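Local coordinates for protein neisseria adhesin A (PDB 4CJD) that probably adheres to human epithelial cells and induces bacterial uptake, as a trimeric autotransporter adhesin on the meningococcal surface, at residues D77-G80 against T81-N85; K65-L68 against A69-Q73; A88-K91 against T92-V96; Y21-T24 against Q25-N28; R47-T50 against E51-K55. All coordinates share one frame; numbering follows the deposited sequence.

Contact 1: residues D77-G80 against T81-N85; sequences DLTG and TVEEN. Unlike the reference sequence in segment 81-85: E83 (reference Asp).
Four successive backbone hydrogen bonds bind D77-G80 to T81-N85 within one continuous α-helix. T81 N donates to D77 O, V82 N to L78 O, E83 N to T79 O and E84 N to G80 O. The E83 N to T79 O bond is the shortest, at 2.8 Å, while the V82 N to L78 O bond, at 3.0 Å, is almost straight with an N-H...O angle of 176°.

Side-chain contacts with the preceding turn are mostly made by carbon against carbonyl oxygen. V82 places CG2 beside its own backbone N, where the methyl comes within 3.3 Å of L78 O. Both glutamates send CG back in the same way: E83 CG lies 3.4 Å from T79 O, and E84 CG 3.1 Å from G80 O. E83 then runs on extended and crosses T79 at a slant, its OE2 reaching T79 CG2 at 3.9 Å. That methyl is anti to the backbone N of T79, while OG1, beside the same N, is hydrogen-bonded to L75 O.

The segments belong to the coiled coil of the head domain, and L78 and V82 contribute to its apolar core: V82 packs on V82 of both neighbouring subunits, and L78 on L78 of the third. One turn on, N85 ND2 is hydrogen-bonded to S86 OG of the second subunit, so a polar position follows the two apolar ones along the three-helix bundle.

Contact 2: residues K65-L68 against A69-Q73; sequences KEVL and AQHDQ
H71 N donates to V67 O at 2.9 Å, and this bond ties together the two residues whose side chains also meet. The helix is one of the three in the trimeric coiled coil of the NadA head. Further bonds of the same i to i+4 kind run from A69 N to K65 O, Q70 N to E66 O and D72 N to L68 O.

V67 and H71 lie side by side and point the same way. V67 CG1, set anti to the backbone N (chi1 177°), sits over one face of the imidazole, 4.0 Å from the ring centroid and displaced toward the rim, near NE2 and CE1. This is a CH-pi contact, and V67 O lies over a face of the ring as well. The NE2 atom is hydrogen-bonded to D72 OD1 of the second subunit, while D72 OD1 of this chain takes the equivalent bond from H71 of the third. With the threefold repeat, such pairs would circle the bundle, and L68 packs on L68 of the second subunit one turn earlier. Beside L68, K65 packs on L64 of the third subunit, and V67 touches F59 and L62 of its own chain.

On the outer side E66 and Q70 meet more loosely. The E66 chain bends at chi2 (60°), which swings its carboxylate back across the Q70 side chain at about a right angle, with the carboxylate and amide planes 88° apart. E66 OE2 stands 3.8 Å from Q70 CG.

Contact 3: residues A88-K91 against T92-V96; sequences ALVK and TAEVV
T92 turns its hydroxyl back onto the preceding turn of the helix. OG1 lies beside its own backbone N (chi1 -65°), a setting that brings it within 2.8 Å of A88 O, to which it donates. T92 N donates to the same oxygen, also at 2.8 Å, and the two donors arrive from opposite faces of the carbonyl plane.

V90 and E94 form the outer side-chain pair. V90 CG1 is anti to the backbone N, and the extended E94 chain passes it obliquely, leaving OE2 3.7 Å from that methyl. Nearer its root, E94 CG rests 3.2 Å from V90 O. V95 CG2 lies beside its backbone N and approaches K91 O at 3.4 Å. K91 bends at chi3 and chi4; its NZ stays 5.4 Å from E94 OE1, near but not paired.

Within this coiled coil of the head, L89 packs on L89 of the second subunit, T92 on T92 of both neighbours and V96 on V96 of the second. The bond to A88 O gives the T92 hydroxyl a partner within its own helix, consistent with its place at the trimer interface.

Contact 4: residues Y21-T24 against Q25-N28; sequences YNNT and QDIN
Y21 and Q25 make the close side-chain contact near the end of helix 9-28, the N-terminal helix of the NadA head. The amide of Q25 reaches the ring obliquely, with CD 3.4 Å from Y21 CE2 and the two planes 43° apart. Y21 CG is anti to the backbone N (chi1 -176°), which brings the end of the ring near the glutamine, while Q25 extends beyond CG to meet it. Outside the pair, Y21 OH is hydrogen-bonded to T35 O and the ring meets Y37 edge-to-face, tying this side of the helix to the following hairpin.

The inner side is dense. N23 and I27 are buried, and I27 CG1 lies 3.4 Å from N23 O; both side chains pack on their equivalents in the second subunit. N23 ND2 is hydrogen-bonded to T24 OG1 of the second subunit, and D26 forms a salt bridge to K65 of that subunit.

On the partly exposed side the link is looser and water-mediated. A water donates to Q25 OE1 at 2.7 Å and, weakly, to N22 OD1 at 2.9 Å, bridging two side chains whose oxygens do not bond to each other.

At the exposed helix end, N28 OD1 is bound by K65 of the same chain. T24 O accepts a bond from N28 N at 2.8 Å, and N28 ND2 adds a weak, bent bond to that oxygen at 3.1 Å, with an N-H...O angle of 129°.

Contact 5: residues R47-T50 against E51-K55; sequences RPAT and EDDVK. Unlike the reference sequence in segment 47-50: R47 (reference Lys), P48 (reference Thr).
R47 and D53 approach each other from opposite directions, and the guanidinium meets the carboxylate end-on with two nitrogens. NH1 donates to D53 OD2 and NH2 to D53 OD1, both at 3.0 Å, forming a bidentate salt bridge. D53 CG lies in the guanidinium plane at its edge, yet the two flat groups are turned 46° apart. The twist shows at the carboxylate: OD2 is met on its syn side, somewhat out of the plane, whereas OD1 is approached from above the plane. R47 carries CG between its backbone N and carbonyl carbon (chi1 70°) and runs extended from there to NE, which takes the charged end from the strand across to the helix.

OD2 is also the acceptor for T50 N at 2.9 Å, using its anti lone pair in a nearly straight bond of 177°. One carboxylate oxygen is thus held by a backbone amide and an arginine together. T50 occupies the N-cap position of helix 51-56, just after strand 43-48 of the head's β-hairpin, and the return bond from the side chain of D53 to T50 N is the one found in a capping box. T50 and D53 cross obliquely, with T50 OG1 3.2 Å from D53 OD2.

The first helical turn is closed by V54 N donating to T50 O at 3.2 Å, in the carbonyl plane, and V54 CG2 lies 3.7 Å from the same oxygen. V54 also touches F30 and V32, and A49 packs on F30 and I36, which sets the apolar side of the turn against strand 35-40 and the chain leading into it.

Along the chain the order is contact 4, contact 5, contact 2, contact 1, contact 3. The last three lie in series on helix 64-113, with contact 1 midway: its centre is about 18 Å from that of contact 2 and 17 Å from that of contact 3. Contact 4, on helix 9-28, touches contact 2 through a probable backbone hydrogen bond, K65 N to I27 O at 3.1 Å, joining the N-terminal helix to the start of the long one. Contact 5, between strand 43-48 and helix 51-56, is centred about 15 Å from contact 4 without touching it. Contacts 1 to 4 meet other subunits, whereas contact 5 does not, consistent with the hairpin and short helix standing at the flank of the trimeric helical axis.

Contact 1: residues D77-G80 against T81-N85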
loop_
_atom_site.group_PDB
_atom_site.type_symbol
_atom_site.label_atom_id
_atom_site.label_comp_id
_atom_site.label_asym_id
_atom_site.label_seq_id
_atom_site.Cartn_x
_atom_site.Cartn_y
_atom_site.Cartn_z
ATOM N N ASP A 77 7.051 -9.926 0.738
ATOM C CA ASP A 77 7.659 -8.624 1.077
ATOM C C ASP A 77 6.726 -7.432 0.867
ATOM O O ASP A 77 6.660 -6.521 1.685
ATOM C CB ASP A 77 8.924 -8.377 0.247
ATOM C CG ASP A 77 10.063 -9.286 0.669
ATOM O OD1 ASP A 77 10.009 -9.844 1.798
ATOM O OD2 ASP A 77 10.989 -9.465 -0.127
ATOM N N LEU A 78 6.055 -7.423 -0.268
ATOM C CA LEU A 78 5.159 -6.351 -0.594
ATOM C C LEU A 78 3.983 -6.351 0.389
ATOM O O LEU A 78 3.533 -5.298 0.795
ATOM C CB LEU A 78 4.656 -6.491 -2.029
ATOM C CG LEU A 78 3.927 -5.241 -2.555
ATOM C CD1 LEU A 78 4.785 -3.922 -2.500
ATOM C CD2 LEU A 78 3.396 -5.513 -3.963
ATOM N N THR A 79 3.483 -7.523 0.757
ATOM C CA THR A 79 2.391 -7.543 1.745
ATOM C C THR A 79 2.869 -6.955 3.061
ATOM O O THR A 79 2.114 -6.264 3.728
ATOM C CB THR A 79 1.849 -8.973 1.987
ATOM O OG1 THR A 79 1.508 -9.553 0.720
ATOM C CG2 THR A 79 0.601 -8.968 2.942
ATOM N N GLY A 80 4.130 -7.210 3.424
ATOM C CA GLY A 80 4.671 -6.613 4.642
ATOM C C GLY A 80 4.703 -5.086 4.589
ATOM O O GLY A 80 4.367 -4.425 5.564
ATOM N N THR A 81 5.094 -4.508 3.454
ATOM C CA THR A 81 5.100 -3.045 3.327
ATOM C C THR A 81 3.698 -2.470 3.387
ATOM O O THR A 81 3.445 -1.478 4.089
ATOM C CB THR A 81 5.753 -2.591 2.007
ATOM O OG1 THR A 81 7.052 -3.186 1.915
ATOM C CG2 THR A 81 5.893 -1.065 1.961
ATOM N N VAL A 82 2.787 -3.095 2.653
ATOM C CA VAL A 82 1.393 -2.679 2.693
ATOM C C VAL A 82 0.897 -2.777 4.141
ATOM O O VAL A 82 0.284 -1.832 4.648
ATOM C CB VAL A 82 0.494 -3.541 1.718
ATOM C CG1 VAL A 82 -0.981 -3.203 1.905
ATOM C CG2 VAL A 82 0.915 -3.318 0.254
ATOM N N GLU A 83 1.203 -3.872 4.852
ATOM C CA GLU A 83 0.776 -3.895 6.282
ATOM C C GLU A 83 1.375 -2.724 7.108
ATOM O O GLU A 83 0.711 -2.143 7.953
ATOM C CB GLU A 83 1.151 -5.215 6.951
ATOM C CG GLU A 83 0.283 -6.408 6.608
ATOM C CD GLU A 83 0.821 -7.677 7.273
ATOM O OE1 GLU A 83 1.629 -7.555 8.215
ATOM O OE2 GLU A 83 0.458 -8.778 6.852
ATOM N N GLU A 84 2.645 -2.399 6.884
ATOM C CA GLU A 84 3.238 -1.278 7.598
ATOM C C GLU A 84 2.533 0.026 7.255
ATOM O O GLU A 84 2.340 0.868 8.135
ATOM C CB GLU A 84 4.731 -1.167 7.276
ATOM C CG GLU A 84 5.509 -2.409 7.694
ATOM C CD GLU A 84 6.965 -2.350 7.302
ATOM O OE1 GLU A 84 7.311 -1.719 6.269
ATOM O OE2 GLU A 84 7.772 -2.937 8.049
ATOM N N ASN A 85 2.121 0.181 5.984
ATOM C CA ASN A 85 1.460 1.402 5.554
ATOM C C ASN A 85 0.078 1.512 6.157
ATOM O O ASN A 85 -0.333 2.617 6.541
ATOM C CB ASN A 85 1.398 1.499 4.017
ATOM C CG ASN A 85 2.755 1.883 3.408
ATOM O OD1 ASN A 85 3.715 2.099 4.144
ATOM N ND2 ASN A 85 2.840 1.961 2.086
#

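Contact 2: residues K65-L68 against A69-Q73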
loop_
_atom_site.group_PDB
_atom_site.type_symbol
_atom_site.label_atom_id
_atom_site.label_comp_id
_atom_site.label_asym_id
_atom_site.label_seq_id
_atom_site.Cartn_x
_atom_site.Cartn_y
_atom_site.Cartn_z
ATOM N N LYS A 65 9.554 -22.689 -12.215
ATOM C CA LYS A 65 9.628 -22.873 -10.740
ATOM C C LYS A 65 10.352 -21.708 -10.063
ATOM O O LYS A 65 9.886 -21.161 -9.068
ATOM C CB LYS A 65 10.336 -24.206 -10.367
ATOM C CG LYS A 65 9.555 -25.505 -10.825
ATOM C CD LYS A 65 10.307 -26.838 -10.276
ATOM C CE LYS A 65 9.900 -28.208 -10.909
ATOM N NZ LYS A 65 10.886 -29.465 -10.861
ATOM N N GLU A 66 11.495 -21.314 -10.621
ATOM C CA GLU A 66 12.229 -20.240 -10.017
ATOM C C GLU A 66 11.494 -18.908 -10.105
ATOM O O GLU A 66 11.576 -18.089 -9.179
ATOM C CB GLU A 66 13.627 -20.111 -10.662
ATOM C CG GLU A 66 14.436 -18.959 -10.051
ATOM C CD GLU A 66 14.655 -19.131 -8.556
ATOM O OE1 GLU A 66 14.580 -20.273 -8.075
ATOM O OE2 GLU A 66 14.853 -18.124 -7.852
ATOM N N VAL A 67 10.816 -18.630 -11.225
ATOM C CA VAL A 67 10.077 -17.356 -11.284
ATOM C C VAL A 67 8.959 -17.395 -10.222
ATOM O O VAL A 67 8.699 -16.400 -9.486
ATOM C CB VAL A 67 9.467 -17.090 -12.716
ATOM C CG1 VAL A 67 8.620 -15.783 -12.723
ATOM C CG2 VAL A 67 10.611 -16.972 -13.773
ATOM N N LEU A 68 8.286 -18.532 -10.122
ATOM C CA LEU A 68 7.245 -18.622 -9.087
ATOM C C LEU A 68 7.837 -18.401 -7.685
ATOM O O LEU A 68 7.224 -17.707 -6.859
ATOM C CB LEU A 68 6.516 -19.962 -9.155
ATOM C CG LEU A 68 5.452 -20.084 -10.249
ATOM C CD1 LEU A 68 5.044 -21.540 -10.427
ATOM C CD2 LEU A 68 4.254 -19.235 -9.931
ATOM N N ALA A 69 9.029 -18.949 -7.401
ATOM C CA ALA A 69 9.650 -18.702 -6.075
ATOM C C ALA A 69 9.947 -17.217 -5.834
ATOM O O ALA A 69 9.809 -16.705 -4.705
ATOM C CB ALA A 69 10.973 -19.524 -5.886
ATOM N N GLN A 70 10.374 -16.528 -6.888
ATOM C CA GLN A 70 10.622 -15.089 -6.795
ATOM C C GLN A 70 9.342 -14.333 -6.533
ATOM O O GLN A 70 9.331 -13.365 -5.783
ATOM C CB GLN A 70 11.280 -14.573 -8.108
ATOM C CG GLN A 70 12.764 -14.999 -8.242
ATOM C CD GLN A 70 13.429 -14.392 -9.481
ATOM O OE1 GLN A 70 12.778 -13.716 -10.291
ATOM N NE2 GLN A 70 14.732 -14.618 -9.617
ATOM N N HIS A 71 8.257 -14.742 -7.186
ATOM C CA HIS A 71 6.939 -14.167 -6.883
ATOM C C HIS A 71 6.463 -14.417 -5.454
ATOM O O HIS A 71 5.944 -13.511 -4.823
ATOM C CB HIS A 71 5.927 -14.661 -7.902
ATOM C CG HIS A 71 6.158 -14.053 -9.240
ATOM N ND1 HIS A 71 5.330 -14.266 -10.325
ATOM C CD2 HIS A 71 7.175 -13.263 -9.686
ATOM C CE1 HIS A 71 5.789 -13.583 -11.363
ATOM N NE2 HIS A 71 6.904 -12.958 -11.001
ATOM N N ASP A 72 6.687 -15.605 -4.916
ATOM C CA ASP A 72 6.432 -15.820 -3.482
ATOM C C ASP A 72 7.159 -14.840 -2.561
ATOM O O ASP A 72 6.552 -14.315 -1.647
ATOM C CB ASP A 72 6.823 -17.233 -3.039
ATOM C CG ASP A 72 5.723 -18.250 -3.310
ATOM O OD1 ASP A 72 4.549 -17.831 -3.482
ATOM O OD2 ASP A 72 6.044 -19.453 -3.350
ATOM N N GLN A 73 8.448 -14.613 -2.807
ATOM C CA GLN A 73 9.235 -13.670 -2.026
ATOM C C GLN A 73 8.716 -12.239 -2.229
ATOM O O GLN A 73 8.546 -11.520 -1.272
ATOM C CB GLN A 73 10.726 -13.754 -2.424
ATOM C CG GLN A 73 11.644 -12.856 -1.579
ATOM C CD GLN A 73 11.716 -13.325 -0.121
ATOM O OE1 GLN A 73 12.097 -14.463 0.154
ATOM N NE2 GLN A 73 11.336 -12.451 0.811
#

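Contact 3: residues A88-K91 against T92-V96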
loop_
_atom_site.group_PDB
_atom_site.type_symbol
_atom_site.label_atom_id
_atom_site.label_comp_id
_atom_site.label_asym_id
_atom_site.label_seq_id
_atom_site.Cartn_x
_atom_site.Cartn_y
_atom_site.Cartn_z
ATOM N N ALA A 88 0.496 2.725 9.740
ATOM C CA ALA A 88 0.891 4.138 9.700
ATOM C C ALA A 88 -0.321 5.027 9.430
ATOM O O ALA A 88 -0.447 6.116 9.993
ATOM C CB ALA A 88 1.975 4.370 8.658
ATOM N N LEU A 89 -1.225 4.546 8.587
ATOM C CA LEU A 89 -2.468 5.254 8.283
ATOM C C LEU A 89 -3.383 5.392 9.487
ATOM O O LEU A 89 -3.924 6.460 9.750
ATOM C CB LEU A 89 -3.202 4.523 7.155
ATOM C CG LEU A 89 -2.800 5.006 5.775
ATOM C CD1 LEU A 89 -3.330 4.092 4.698
ATOM C CD2 LEU A 89 -3.305 6.446 5.586
ATOM N N VAL A 90 -3.563 4.297 10.213
ATOM C CA VAL A 90 -4.349 4.308 11.435
ATOM C C VAL A 90 -3.741 5.249 12.476
ATOM O O VAL A 90 -4.457 6.023 13.095
ATOM C CB VAL A 90 -4.461 2.906 12.037
ATOM C CG1 VAL A 90 -5.160 2.964 13.383
ATOM C CG2 VAL A 90 -5.216 2.000 11.102
ATOM N N LYS A 91 -2.425 5.179 12.663
ATOM C CA LYS A 91 -1.755 6.020 13.645
ATOM C C LYS A 91 -1.892 7.473 13.235
ATOM O O LYS A 91 -2.198 8.324 14.061
ATOM C CB LYS A 91 -0.282 5.626 13.797
ATOM C CG LYS A 91 -0.105 4.207 14.357
ATOM C CD LYS A 91 1.356 3.835 14.622
ATOM C CE LYS A 91 1.711 3.884 16.119
ATOM N NZ LYS A 91 0.929 2.915 16.959
ATOM N N THR A 92 -1.702 7.744 11.947
ATOM C CA THR A 92 -1.879 9.089 11.420
ATOM C C THR A 92 -3.325 9.566 11.600
ATOM O O THR A 92 -3.553 10.688 12.058
ATOM C CB THR A 92 -1.470 9.164 9.943
ATOM O OG1 THR A 92 -0.068 8.910 9.847
ATOM C CG2 THR A 92 -1.713 10.536 9.403
ATOM N N ALA A 93 -4.305 8.723 11.287
ATOM C CA ALA A 93 -5.697 9.137 11.475
ATOM C C ALA A 93 -6.015 9.445 12.939
ATOM O O ALA A 93 -6.747 10.396 13.230
ATOM C CB ALA A 93 -6.639 8.090 10.960
ATOM N N GLU A 94 -5.485 8.641 13.858
ATOM C CA GLU A 94 -5.733 8.871 15.280
ATOM C C GLU A 94 -5.176 10.223 15.687
ATOM O O GLU A 94 -5.858 11.014 16.332
ATOM C CB GLU A 94 -5.116 7.764 16.134
ATOM C CG GLU A 94 -5.809 6.421 15.981
ATOM C CD GLU A 94 -5.039 5.261 16.606
ATOM O OE1 GLU A 94 -3.825 5.413 16.881
ATOM O OE2 GLU A 94 -5.656 4.192 16.810
ATOM N N VAL A 95 -3.934 10.487 15.298
ATOM C CA VAL A 95 -3.306 11.760 15.611
ATOM C C VAL A 95 -4.116 12.911 15.010
ATOM O O VAL A 95 -4.366 13.921 15.679
ATOM C CB VAL A 95 -1.858 11.825 15.098
ATOM C CG1 VAL A 95 -1.350 13.249 15.127
ATOM C CG2 VAL A 95 -0.962 10.926 15.925
ATOM N N VAL A 96 -4.558 12.741 13.767
ATOM C CA VAL A 96 -5.272 13.815 13.081
ATOM C C VAL A 96 -6.598 14.130 13.774
ATOM O O VAL A 96 -6.960 15.292 13.925
ATOM C CB VAL A 96 -5.525 13.468 11.596
ATOM C CG1 VAL A 96 -6.518 14.455 10.984
ATOM C CG2 VAL A 96 -4.206 13.464 10.822
#

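Contact 4: residues Y21-T24 against Q25-N28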
loop_
_atom_site.group_PDB
_atom_site.type_symbol
_atom_site.label_atom_id
_atom_site.label_comp_id
_atom_site.label_asym_id
_atom_site.label_seq_id
_atom_site.Cartn_x
_atom_site.Cartn_y
_atom_site.Cartn_z
ATOM N N TYR A 21 12.436 -33.068 -22.876
ATOM C CA TYR A 21 13.618 -32.312 -22.437
ATOM C C TYR A 21 13.356 -30.815 -22.500
ATOM O O TYR A 21 13.657 -30.100 -21.584
ATOM C CB TYR A 21 14.839 -32.673 -23.299
ATOM C CG TYR A 21 16.157 -32.023 -22.879
ATOM C CD1 TYR A 21 16.973 -32.602 -21.903
ATOM C CD2 TYR A 21 16.579 -30.829 -23.453
ATOM C CE1 TYR A 21 18.197 -32.006 -21.530
ATOM C CE2 TYR A 21 17.784 -30.225 -23.094
ATOM C CZ TYR A 21 18.603 -30.818 -22.140
ATOM O OH TYR A 21 19.825 -30.215 -21.802
ATOM N N ASN A 22 12.742 -30.355 -23.587
ATOM C CA ASN A 22 12.457 -28.949 -23.715
ATOM C C ASN A 22 11.466 -28.425 -22.661
ATOM O O ASN A 22 11.687 -27.376 -22.085
ATOM C CB ASN A 22 11.960 -28.680 -25.148
ATOM C CG ASN A 22 13.127 -28.497 -26.110
ATOM O OD1 ASN A 22 13.728 -27.428 -26.155
ATOM N ND2 ASN A 22 13.490 -29.552 -26.835
ATOM N N ASN A 23 10.391 -29.165 -22.389
ATOM C CA ASN A 23 9.473 -28.801 -21.316
ATOM C C ASN A 23 10.150 -28.822 -19.969
ATOM O O ASN A 23 9.899 -27.963 -19.102
ATOM C CB ASN A 23 8.269 -29.748 -21.310
ATOM C CG ASN A 23 7.358 -29.521 -22.508
ATOM O OD1 ASN A 23 7.478 -28.523 -23.177
ATOM N ND2 ASN A 23 6.476 -30.453 -22.782
ATOM N N THR A 24 11.015 -29.811 -19.763
ATOM C CA THR A 24 11.767 -29.880 -18.498
ATOM C C THR A 24 12.669 -28.642 -18.324
ATOM O O THR A 24 12.714 -28.044 -17.235
ATOM C CB THR A 24 12.574 -31.218 -18.454
ATOM O OG1 THR A 24 11.640 -32.289 -18.591
ATOM C CG2 THR A 24 13.390 -31.377 -17.150
ATOM N N GLN A 25 13.328 -28.182 -19.405
ATOM C CA GLN A 25 14.058 -26.909 -19.309
ATOM C C GLN A 25 13.143 -25.706 -19.070
ATOM O O GLN A 25 13.494 -24.802 -18.291
ATOM C CB GLN A 25 14.900 -26.654 -20.577
ATOM C CG GLN A 25 16.076 -27.588 -20.725
ATOM C CD GLN A 25 17.021 -27.173 -21.836
ATOM O OE1 GLN A 25 16.598 -26.847 -22.946
ATOM N NE2 GLN A 25 18.307 -27.196 -21.544
ATOM N N ASP A 26 11.976 -25.672 -19.731
ATOM C CA ASP A 26 11.000 -24.627 -19.432
ATOM C C ASP A 26 10.632 -24.587 -17.957
ATOM O O ASP A 26 10.500 -23.509 -17.337
ATOM C CB ASP A 26 9.706 -24.803 -20.246
ATOM C CG ASP A 26 9.840 -24.290 -21.646
ATOM O OD1 ASP A 26 10.884 -23.689 -21.968
ATOM O OD2 ASP A 26 8.909 -24.487 -22.415
ATOM N N ILE A 27 10.458 -25.758 -17.380
ATOM C CA ILE A 27 10.025 -25.810 -15.976
ATOM C C ILE A 27 11.147 -25.529 -14.980
ATOM O O ILE A 27 10.963 -24.824 -13.958
ATOM C CB ILE A 27 9.373 -27.187 -15.676
ATOM C CG1 ILE A 27 8.006 -27.276 -16.382
ATOM C CG2 ILE A 27 9.174 -27.446 -14.126
ATOM C CD1 ILE A 27 7.499 -28.750 -16.492
ATOM N N ASN A 28 12.317 -26.059 -15.274
ATOM C CA ASN A 28 13.423 -26.031 -14.300
ATOM C C ASN A 28 14.505 -25.047 -14.643
ATOM O O ASN A 28 15.366 -24.759 -13.816
ATOM C CB ASN A 28 14.055 -27.418 -14.153
ATOM C CG ASN A 28 13.067 -28.431 -13.600
ATOM O OD1 ASN A 28 12.626 -28.299 -12.488
ATOM N ND2 ASN A 28 12.673 -29.392 -14.407
HETATM O O HOH W 1 16.344 -28.191 -25.272
#

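Contact 5: residues R47-T50 against E51-K55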
loop_
_atom_site.group_PDB
_atom_site.type_symbol
_atom_site.label_atom_id
_atom_site.label_comp_id
_atom_site.label_asym_id
_atom_site.label_seq_id
_atom_site.Cartn_x
_atom_site.Cartn_y
_atom_site.Cartn_z
ATOM N N ARG A 47 23.109 -28.930 -28.841
ATOM C CA ARG A 47 24.130 -27.903 -28.980
ATOM C C ARG A 47 24.192 -27.118 -27.653
ATOM O O ARG A 47 23.243 -27.141 -26.883
ATOM C CB ARG A 47 23.817 -26.981 -30.167
ATOM C CG ARG A 47 22.615 -26.102 -29.883
ATOM C CD ARG A 47 22.224 -25.227 -31.083
ATOM N NE ARG A 47 21.017 -24.496 -30.711
ATOM C CZ ARG A 47 21.019 -23.395 -29.961
ATOM N NH1 ARG A 47 22.180 -22.884 -29.498
ATOM N NH2 ARG A 47 19.855 -22.810 -29.668
ATOM N N PRO A 48 25.308 -26.431 -27.381
ATOM C CA PRO A 48 25.340 -25.733 -26.096
ATOM C C PRO A 48 24.550 -24.428 -26.078
ATOM O O PRO A 48 24.607 -23.652 -26.998
ATOM C CB PRO A 48 26.836 -25.463 -25.862
ATOM C CG PRO A 48 27.542 -25.976 -27.094
ATOM C CD PRO A 48 26.553 -26.275 -28.142
ATOM N N ALA A 49 23.779 -24.218 -25.020
ATOM C CA ALA A 49 23.169 -22.905 -24.791
ATOM C C ALA A 49 24.248 -21.799 -24.683
ATOM O O ALA A 49 25.231 -21.941 -23.945
ATOM C CB ALA A 49 22.318 -22.937 -23.556
ATOM N N THR A 50 24.077 -20.726 -25.450
ATOM C CA THR A 50 24.927 -19.558 -25.360
ATOM C C THR A 50 24.219 -18.526 -24.519
ATOM O O THR A 50 23.033 -18.668 -24.242
ATOM C CB THR A 50 25.178 -18.912 -26.714
ATOM O OG1 THR A 50 23.910 -18.411 -27.179
ATOM C CG2 THR A 50 25.788 -19.915 -27.717
ATOM N N GLU A 51 24.895 -17.435 -24.199
ATOM C CA GLU A 51 24.217 -16.351 -23.509
ATOM C C GLU A 51 23.071 -15.751 -24.384
ATOM O O GLU A 51 22.063 -15.332 -23.829
ATOM C CB GLU A 51 25.247 -15.308 -23.079
ATOM C CG GLU A 51 24.681 -14.080 -22.348
ATOM C CD GLU A 51 23.925 -14.398 -21.046
ATOM O OE1 GLU A 51 24.074 -15.498 -20.457
ATOM O OE2 GLU A 51 23.167 -13.508 -20.603
ATOM N N ASP A 52 23.192 -15.763 -25.727
ATOM C CA ASP A 52 22.111 -15.301 -26.581
ATOM C C ASP A 52 20.848 -16.140 -26.349
ATOM O O ASP A 52 19.763 -15.596 -26.342
ATOM C CB ASP A 52 22.446 -15.377 -28.078
ATOM C CG ASP A 52 23.465 -14.327 -28.542
ATOM O OD1 ASP A 52 23.652 -13.288 -27.880
ATOM O OD2 ASP A 52 24.076 -14.564 -29.612
ATOM N N ASP A 53 20.993 -17.465 -26.238
ATOM C CA ASP A 53 19.845 -18.344 -26.001
ATOM C C ASP A 53 19.197 -18.059 -24.680
ATOM O O ASP A 53 17.977 -18.112 -24.544
ATOM C CB ASP A 53 20.229 -19.816 -25.987
ATOM C CG ASP A 53 20.715 -20.302 -27.303
ATOM O OD1 ASP A 53 19.965 -20.188 -28.286
ATOM O OD2 ASP A 53 21.861 -20.801 -27.350
ATOM N N VAL A 54 20.029 -17.808 -23.692
ATOM C CA VAL A 54 19.535 -17.477 -22.374
ATOM C C VAL A 54 18.723 -16.174 -22.408
ATOM O O VAL A 54 17.612 -16.117 -21.876
ATOM C CB VAL A 54 20.678 -17.364 -21.372
ATOM C CG1 VAL A 54 20.213 -16.571 -20.124
ATOM C CG2 VAL A 54 21.220 -18.778 -21.004
ATOM N N LYS A 55 19.266 -15.145 -23.048
ATOM C CA LYS A 55 18.576 -13.866 -23.167
ATOM C C LYS A 55 17.297 -13.936 -24.003
ATOM O O LYS A 55 16.379 -13.173 -23.754
ATOM C CB LYS A 55 19.506 -12.799 -23.760
ATOM C CG LYS A 55 20.546 -12.302 -22.734
ATOM C CD LYS A 55 21.362 -11.136 -23.274
ATOM C CE LYS A 55 22.429 -10.669 -22.278
ATOM N NZ LYS A 55 21.810 -10.016 -21.066
#